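Local coordinates for putative chromatin binding protein (Chaetomium thermophilum, PDB 6QP0) that binds ADP, aluminium fluoride and magnesium through this N-terminal P-loop NTPase part and probably acts as a tRNA-dependent ATPase in Elongator-linked tRNA modification, at residues V6-P11 / V155-G160; F229-D234 / R241-K246. All blocks are in the same frame, centred on the assembly; numbering follows the deposited sequence.

Interaction 1 of 2, residues V6-P11 / V155-G160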
loop_
_atom_site.group_PDB
_atom_site.type_symbol
_atom_site.label_atom_id
_atom_site.label_comp_id
_atom_site.label_asym_id
_atom_site.label_seq_id
_atom_site.Cartn_x
_atom_site.Cartn_y
_atom_site.Cartn_z
ATOM N N VAL A 6 -5.153 3.637 -0.237
ATOM C CA VAL A 6 -3.704 3.608 -0.083
ATOM C C VAL A 6 -3.372 2.673 1.074
ATOM O O VAL A 6 -3.624 2.994 2.238
ATOM C CB VAL A 6 -3.134 5.010 0.157
ATOM C CG1 VAL A 6 -1.610 4.967 0.155
ATOM C CG2 VAL A 6 -3.649 5.982 -0.889
ATOM N N VAL A 7 -2.821 1.511 0.753
ATOM C CA VAL A 7 -2.267 0.624 1.766
ATOM C C VAL A 7 -0.888 1.138 2.157
ATOM O O VAL A 7 -0.161 1.715 1.340
ATOM C CB VAL A 7 -2.205 -0.826 1.251
ATOM C CG1 VAL A 7 -1.507 -1.723 2.261
ATOM C CG2 VAL A 7 -3.604 -1.339 0.949
ATOM N N THR A 8 -0.528 0.943 3.422
ATOM C CA THR A 8 0.753 1.425 3.917
ATOM C C THR A 8 1.169 0.580 5.112
ATOM O O THR A 8 0.327 0.065 5.850
ATOM C CB THR A 8 0.687 2.906 4.309
ATOM O OG1 THR A 8 1.961 3.322 4.819
ATOM C CG2 THR A 8 -0.388 3.142 5.363
ATOM N N GLY A 9 2.476 0.451 5.287
ATOM C CA GLY A 9 3.000 -0.340 6.379
ATOM C C GLY A 9 4.490 -0.536 6.220
ATOM O O GLY A 9 5.105 -0.085 5.249
ATOM N N LEU A 10 5.059 -1.219 7.202
ATOM C CA LEU A 10 6.479 -1.518 7.200
ATOM C C LEU A 10 6.776 -2.630 6.206
ATOM O O LEU A 10 5.875 -3.319 5.724
ATOM C CB LEU A 10 6.926 -1.916 8.602
ATOM C CG LEU A 10 6.901 -0.816 9.662
ATOM C CD1 LEU A 10 7.321 -1.383 11.006
ATOM C CD2 LEU A 10 7.802 0.338 9.260
ATOM N N PRO A 11 8.048 -2.828 5.871
ATOM C CA PRO A 11 8.419 -3.996 5.064
ATOM C C PRO A 11 8.010 -5.285 5.762
ATOM O O PRO A 11 8.275 -5.481 6.950
ATOM C CB PRO A 11 9.943 -3.874 4.942
ATOM C CG PRO A 11 10.231 -2.429 5.189
ATOM C CD PRO A 11 9.204 -1.963 6.167
ATOM N N VAL A 155 -6.545 5.868 3.589
ATOM C CA VAL A 155 -5.301 5.192 3.929
ATOM C C VAL A 155 -5.624 4.003 4.823
ATOM O O VAL A 155 -6.442 4.111 5.745
ATOM C CB VAL A 155 -4.306 6.146 4.622
ATOM C CG1 VAL A 155 -3.023 5.411 4.972
ATOM C CG2 VAL A 155 -4.017 7.351 3.734
ATOM N N LEU A 156 -4.981 2.871 4.546
ATOM C CA LEU A 156 -5.180 1.638 5.307
ATOM C C LEU A 156 -3.815 1.140 5.773
ATOM O O LEU A 156 -3.050 0.575 4.984
ATOM C CB LEU A 156 -5.895 0.584 4.467
ATOM C CG LEU A 156 -5.896 -0.833 5.039
ATOM C CD1 LEU A 156 -6.498 -0.854 6.438
ATOM C CD2 LEU A 156 -6.646 -1.780 4.115
ATOM N N GLN A 157 -3.516 1.340 7.053
ATOM C CA GLN A 157 -2.248 0.905 7.619
ATOM C C GLN A 157 -2.349 -0.529 8.118
ATOM O O GLN A 157 -3.391 -0.954 8.628
ATOM C CB GLN A 157 -1.817 1.826 8.760
ATOM C CG GLN A 157 -0.402 1.568 9.254
ATOM C CD GLN A 157 0.058 2.607 10.255
ATOM O OE1 GLN A 157 -0.743 3.387 10.768
ATOM N NE2 GLN A 157 1.355 2.626 10.535
ATOM N N VAL A 158 -1.257 -1.267 7.974
ATOM C CA VAL A 158 -1.203 -2.675 8.339
ATOM C C VAL A 158 0.094 -2.919 9.091
ATOM O O VAL A 158 1.103 -2.243 8.865
ATOM C CB VAL A 158 -1.300 -3.592 7.098
ATOM C CG1 VAL A 158 -1.085 -5.048 7.483
ATOM C CG2 VAL A 158 -2.646 -3.414 6.408
ATOM N N GLY A 159 0.063 -3.890 9.995
ATOM C CA GLY A 159 1.258 -4.247 10.726
ATOM C C GLY A 159 0.985 -5.026 11.991
ATOM O O GLY A 159 0.120 -4.652 12.787
ATOM N N GLY A 160 1.713 -6.125 12.172
ATOM C CA GLY A 160 1.712 -6.851 13.423
ATOM C C GLY A 160 2.798 -6.434 14.382
ATOM O O GLY A 160 2.836 -6.918 15.515
#

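Interaction 2 of 2, residues F229-D234 / R241-K246. With ADP (adenosine-5'-diphosphate), chain B.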
loop_
_atom_site.group_PDB
_atom_site.type_symbol
_atom_site.label_atom_id
_atom_site.label_comp_id
_atom_site.label_asym_id
_atom_site.label_seq_id
_atom_site.Cartn_x
_atom_site.Cartn_y
_atom_site.Cartn_z
ATOM N N PHE A 229 -7.370 3.979 8.401
ATOM C CA PHE A 229 -7.823 2.697 8.920
ATOM C C PHE A 229 -6.604 1.824 9.176
ATOM O O PHE A 229 -5.606 1.901 8.455
ATOM C CB PHE A 229 -8.777 1.992 7.951
ATOM C CG PHE A 229 -9.923 2.851 7.500
ATOM C CD1 PHE A 229 -11.123 2.846 8.189
ATOM C CD2 PHE A 229 -9.801 3.660 6.382
ATOM C CE1 PHE A 229 -12.180 3.633 7.774
ATOM C CE2 PHE A 229 -10.852 4.450 5.964
ATOM C CZ PHE A 229 -12.043 4.436 6.661
ATOM N N LEU A 230 -6.691 0.995 10.213
ATOM C CA LEU A 230 -5.584 0.139 10.613
ATOM C C LEU A 230 -6.073 -1.288 10.808
ATOM O O LEU A 230 -7.235 -1.524 11.148
ATOM C CB LEU A 230 -4.927 0.648 11.905
ATOM C CG LEU A 230 -4.343 2.062 11.858
ATOM C CD1 LEU A 230 -5.413 3.114 12.111
ATOM C CD2 LEU A 230 -3.204 2.205 12.858
ATOM N N LEU A 231 -5.167 -2.240 10.585
ATOM C CA LEU A 231 -5.466 -3.664 10.749
ATOM C C LEU A 231 -4.229 -4.338 11.336
ATOM O O LEU A 231 -3.242 -4.558 10.627
ATOM C CB LEU A 231 -5.861 -4.312 9.428
ATOM C CG LEU A 231 -7.186 -3.903 8.787
ATOM C CD1 LEU A 231 -7.342 -4.587 7.433
ATOM C CD2 LEU A 231 -8.350 -4.244 9.695
ATOM N N ALA A 232 -4.282 -4.658 12.623
ATOM C CA ALA A 232 -3.244 -5.471 13.233
ATOM C C ALA A 232 -3.416 -6.926 12.808
ATOM O O ALA A 232 -4.497 -7.355 12.395
ATOM C CB ALA A 232 -3.287 -5.354 14.756
ATOM N N TRP A 233 -2.329 -7.690 12.906
ATOM C CA TRP A 233 -2.396 -9.105 12.558
ATOM C C TRP A 233 -3.457 -9.821 13.388
ATOM O O TRP A 233 -4.272 -10.583 12.855
ATOM C CB TRP A 233 -1.030 -9.763 12.755
ATOM C CG TRP A 233 -0.044 -9.464 11.668
ATOM C CD1 TRP A 233 -0.148 -8.505 10.699
ATOM C CD2 TRP A 233 1.198 -10.138 11.434
ATOM N NE1 TRP A 233 0.956 -8.540 9.881
ATOM C CE2 TRP A 233 1.797 -9.533 10.311
ATOM C CE3 TRP A 233 1.864 -11.193 12.067
ATOM C CZ2 TRP A 233 3.028 -9.949 9.808
ATOM C CZ3 TRP A 233 3.085 -11.603 11.566
ATOM C CH2 TRP A 233 3.655 -10.982 10.448
ATOM N N ASP A 234 -3.462 -9.584 14.700
ATOM C CA ASP A 234 -4.370 -10.294 15.591
ATOM C C ASP A 234 -5.827 -9.921 15.364
ATOM O O ASP A 234 -6.711 -10.636 15.852
ATOM C CB ASP A 234 -3.977 -10.023 17.043
ATOM C CG ASP A 234 -2.543 -10.422 17.336
ATOM O OD1 ASP A 234 -2.130 -11.522 16.911
ATOM O OD2 ASP A 234 -1.826 -9.629 17.981
ATOM N N ARG A 241 -13.342 -7.344 8.921
ATOM C CA ARG A 241 -14.574 -7.117 8.172
ATOM C C ARG A 241 -15.241 -5.805 8.567
ATOM O O ARG A 241 -15.869 -5.154 7.723
ATOM C CB ARG A 241 -15.542 -8.287 8.388
ATOM C CG ARG A 241 -16.891 -8.187 7.654
ATOM C CD ARG A 241 -16.768 -8.459 6.153
ATOM N NE ARG A 241 -18.025 -8.939 5.571
ATOM C CZ ARG A 241 -18.190 -10.119 4.969
ATOM N NH1 ARG A 241 -17.173 -10.966 4.842
ATOM N NH2 ARG A 241 -19.381 -10.447 4.483
ATOM N N GLN A 242 -15.127 -5.398 9.837
ATOM C CA GLN A 242 -15.728 -4.135 10.257
ATOM C C GLN A 242 -14.987 -2.946 9.655
ATOM O O GLN A 242 -15.616 -1.966 9.234
ATOM C CB GLN A 242 -15.750 -4.030 11.781
ATOM C CG GLN A 242 -16.698 -2.951 12.280
ATOM C CD GLN A 242 -16.843 -2.926 13.788
ATOM O OE1 GLN A 242 -16.175 -3.670 14.506
ATOM N NE2 GLN A 242 -17.724 -2.063 14.278
ATOM N N VAL A 243 -13.652 -3.004 9.609
ATOM C CA VAL A 243 -12.885 -1.944 8.967
ATOM C C VAL A 243 -13.267 -1.828 7.491
ATOM O O VAL A 243 -13.484 -0.728 6.973
ATOM C CB VAL A 243 -11.374 -2.190 9.118
ATOM C CG1 VAL A 243 -10.591 -1.112 8.365
ATOM C CG2 VAL A 243 -10.970 -2.241 10.578
ATOM N N PHE A 244 -13.321 -2.966 6.793
ATOM C CA PHE A 244 -13.600 -2.942 5.360
ATOM C C PHE A 244 -14.929 -2.251 5.065
ATOM O O PHE A 244 -15.062 -1.555 4.049
ATOM C CB PHE A 244 -13.608 -4.364 4.796
ATOM C CG PHE A 244 -12.252 -5.018 4.746
ATOM C CD1 PHE A 244 -11.093 -4.284 4.940
ATOM C CD2 PHE A 244 -12.142 -6.373 4.495
ATOM C CE1 PHE A 244 -9.855 -4.892 4.888
ATOM C CE2 PHE A 244 -10.908 -6.984 4.443
ATOM C CZ PHE A 244 -9.763 -6.244 4.638
ATOM N N ASP A 245 -15.930 -2.440 5.934
ATOM C CA ASP A 245 -17.225 -1.797 5.731
ATOM C C ASP A 245 -17.112 -0.279 5.842
ATOM O O ASP A 245 -17.742 0.454 5.071
ATOM C CB ASP A 245 -18.243 -2.335 6.741
ATOM C CG ASP A 245 -18.817 -3.691 6.341
ATOM O OD1 ASP A 245 -19.622 -3.745 5.386
ATOM O OD2 ASP A 245 -18.455 -4.704 6.975
ATOM N N LYS A 246 -16.322 0.212 6.802
ATOM C CA LYS A 246 -16.116 1.651 6.922
ATOM C C LYS A 246 -15.330 2.188 5.730
ATOM O O LYS A 246 -15.580 3.310 5.271
ATOM C CB LYS A 246 -15.406 1.971 8.238
ATOM C CG LYS A 246 -16.247 1.714 9.490
ATOM C CD LYS A 246 -15.358 1.381 10.680
ATOM C CE LYS A 246 -16.128 1.318 11.994
ATOM N NZ LYS A 246 -17.479 0.693 11.889
HETATM P PB ADP B . 4.301 -7.561 2.717
HETATM O O1B ADP B . 3.964 -7.926 1.288
HETATM O O2B ADP B . 5.760 -7.219 2.825
HETATM O O3B ADP B . 3.483 -6.369 3.151
HETATM P PA ADP B . 2.997 -10.107 3.365
HETATM O O1A ADP B . 3.512 -10.823 2.140
HETATM O O2A ADP B . 1.590 -9.606 3.122
HETATM O O3A ADP B . 3.998 -8.842 3.722
HETATM O "O5'" ADP B . 3.025 -11.152 4.655
HETATM C "C5'" ADP B . 4.284 -11.464 5.218
HETATM C "C4'" ADP B . 4.236 -12.686 5.887
HETATM O "O4'" ADP B . 3.566 -12.521 7.229
HETATM C "C3'" ADP B . 3.343 -13.748 5.083
HETATM O "O3'" ADP B . 3.928 -15.123 5.224
HETATM C "C2'" ADP B . 2.223 -13.703 5.611
HETATM O "O2'" ADP B . 1.623 -15.057 5.620
HETATM C "C1'" ADP B . 2.434 -13.166 7.169
HETATM N N9 ADP B . 1.372 -12.276 7.496
HETATM C C8 ADP B . 1.008 -11.089 7.012
HETATM N N7 ADP B . -0.077 -10.705 7.694
HETATM C C5 ADP B . -0.365 -11.662 8.592
HETATM C C6 ADP B . -1.366 -11.769 9.534
HETATM N N6 ADP B . -2.548 -11.208 10.180
HETATM N N1 ADP B . -1.437 -12.833 10.315
HETATM C C2 ADP B . -0.524 -13.825 10.191
HETATM N N3 ADP B . 0.462 -13.729 9.267
HETATM C C4 ADP B . 0.534 -12.643 8.472
#

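Interaction 1 of 2, residues V6-P11 / V155-G160
The peptide carbonyls of Val6, Leu156 and Thr8 are the flat groups that meet the facing strand, each taking an N-H. Leu156 N bonds to Val6 O at 2.7 Å. Thr8 N stands above the plane of the Leu156 carbonyl, 3.0 Å from Leu156 O. Val158 N reaches Thr8 O at 3.0 Å. The result is a parallel pair of neighbouring strands in the central sheet of a P-loop NTPase fold. Strand 4-9 runs into the phosphate-binding loop before helix 15-31, and Gly9 fits the start of the Walker A pattern.

Each acceptor also takes a CA-H contact: Val155 CA at Val6 O (3.2 Å), Val7 CA at Leu156 O and Gln157 CA at Thr8 O. On the sheet face of Val7, Leu156 and Val158, helix 15-31 packs with Lys15 on Val7 and Arg18 on Val158.

Val6, Thr8, Val155 and Gln157 line the other face. There the Gln157 amide bonds through NE2 to Glu217, and Gln157 CG passes beside Thr8 O. A CB on Gly9 would come too close to Val158 O, so a side chain here would probably clash.

Thr8 has OG1 anti to its own N (chi1 179°), where Tyr215 OH and the carbonyls of Leu132 and Asn133 hydrogen-bond to it. The same rotation turns its methyl to the partner strand, putting Thr8 CG2 3.5 Å from Val155 CG1.

Interaction 2 of 2, residues F229-D234 / R241-K246
The last strand-to-helix unit of the P-loop fold brings Phe229 and Leu231 onto Val243, and the loop after its strand reaches the adenine end of the ADP pocket. Strand 229-231 and helix 241-246 run nearly antiparallel, at 160°, with their axes 9.1 Å apart.

Val243 supplies one methyl to each strand residue. Its CG1 is anti to the backbone N (chi1 177°) and lies 3.6 Å from Phe229 CB. Its CG2 sits 3.4 Å from Leu231 CD2. The Leu231 and Phe244 side chains cross at about a right angle, with Leu231 CD1 3.6 Å from Phe244 CE1. At the outer side, Phe229 CE1 rests 3.7 Å from Lys246 CB, while the amine of Lys246 leads away.

Trp233 meets the nucleotide instead of the helix. ADP C5 lies over the centre of one indole face, and ADP N6 makes a weak hydrogen bond to Trp233 O at 3.2 Å. Trp233 NE1 bonds to Ser13 O, which ties the ring to the phosphate-binding loop. With an alanine here, the adenine would probably lose the indole that covers one of its faces, and Ser13 O its partner.

Val168 and Lys164 of helix 162-174 touch the indole. Leu231 and Phe229 pack on Leu156 of strand 153-158, and Phe244 reaches Gln21 and Leu22 of helix 15-31.

In the fold
The two contacts share one parallel sheet, ordered 72-77, 125-130, 4-9, 153-158, 228-231, and their centres are 11 Å apart. Interaction 1 joins the third and fourth strands. Interaction 2 starts from the fifth, at the border of the sheet within this chain. They come in series along the chain. Probable hydrogen bonds link them, Gln157 N to Phe229 O at 2.6 Å and Phe229 N to Val155 O at 2.8 Å. Helix 15-31 touches both. At the C-terminal ends of the strands, Pro11 touches the aluminium fluoride and Trp233 the adenine, so the loops that follow these strands reach the two ends of one nucleotide site.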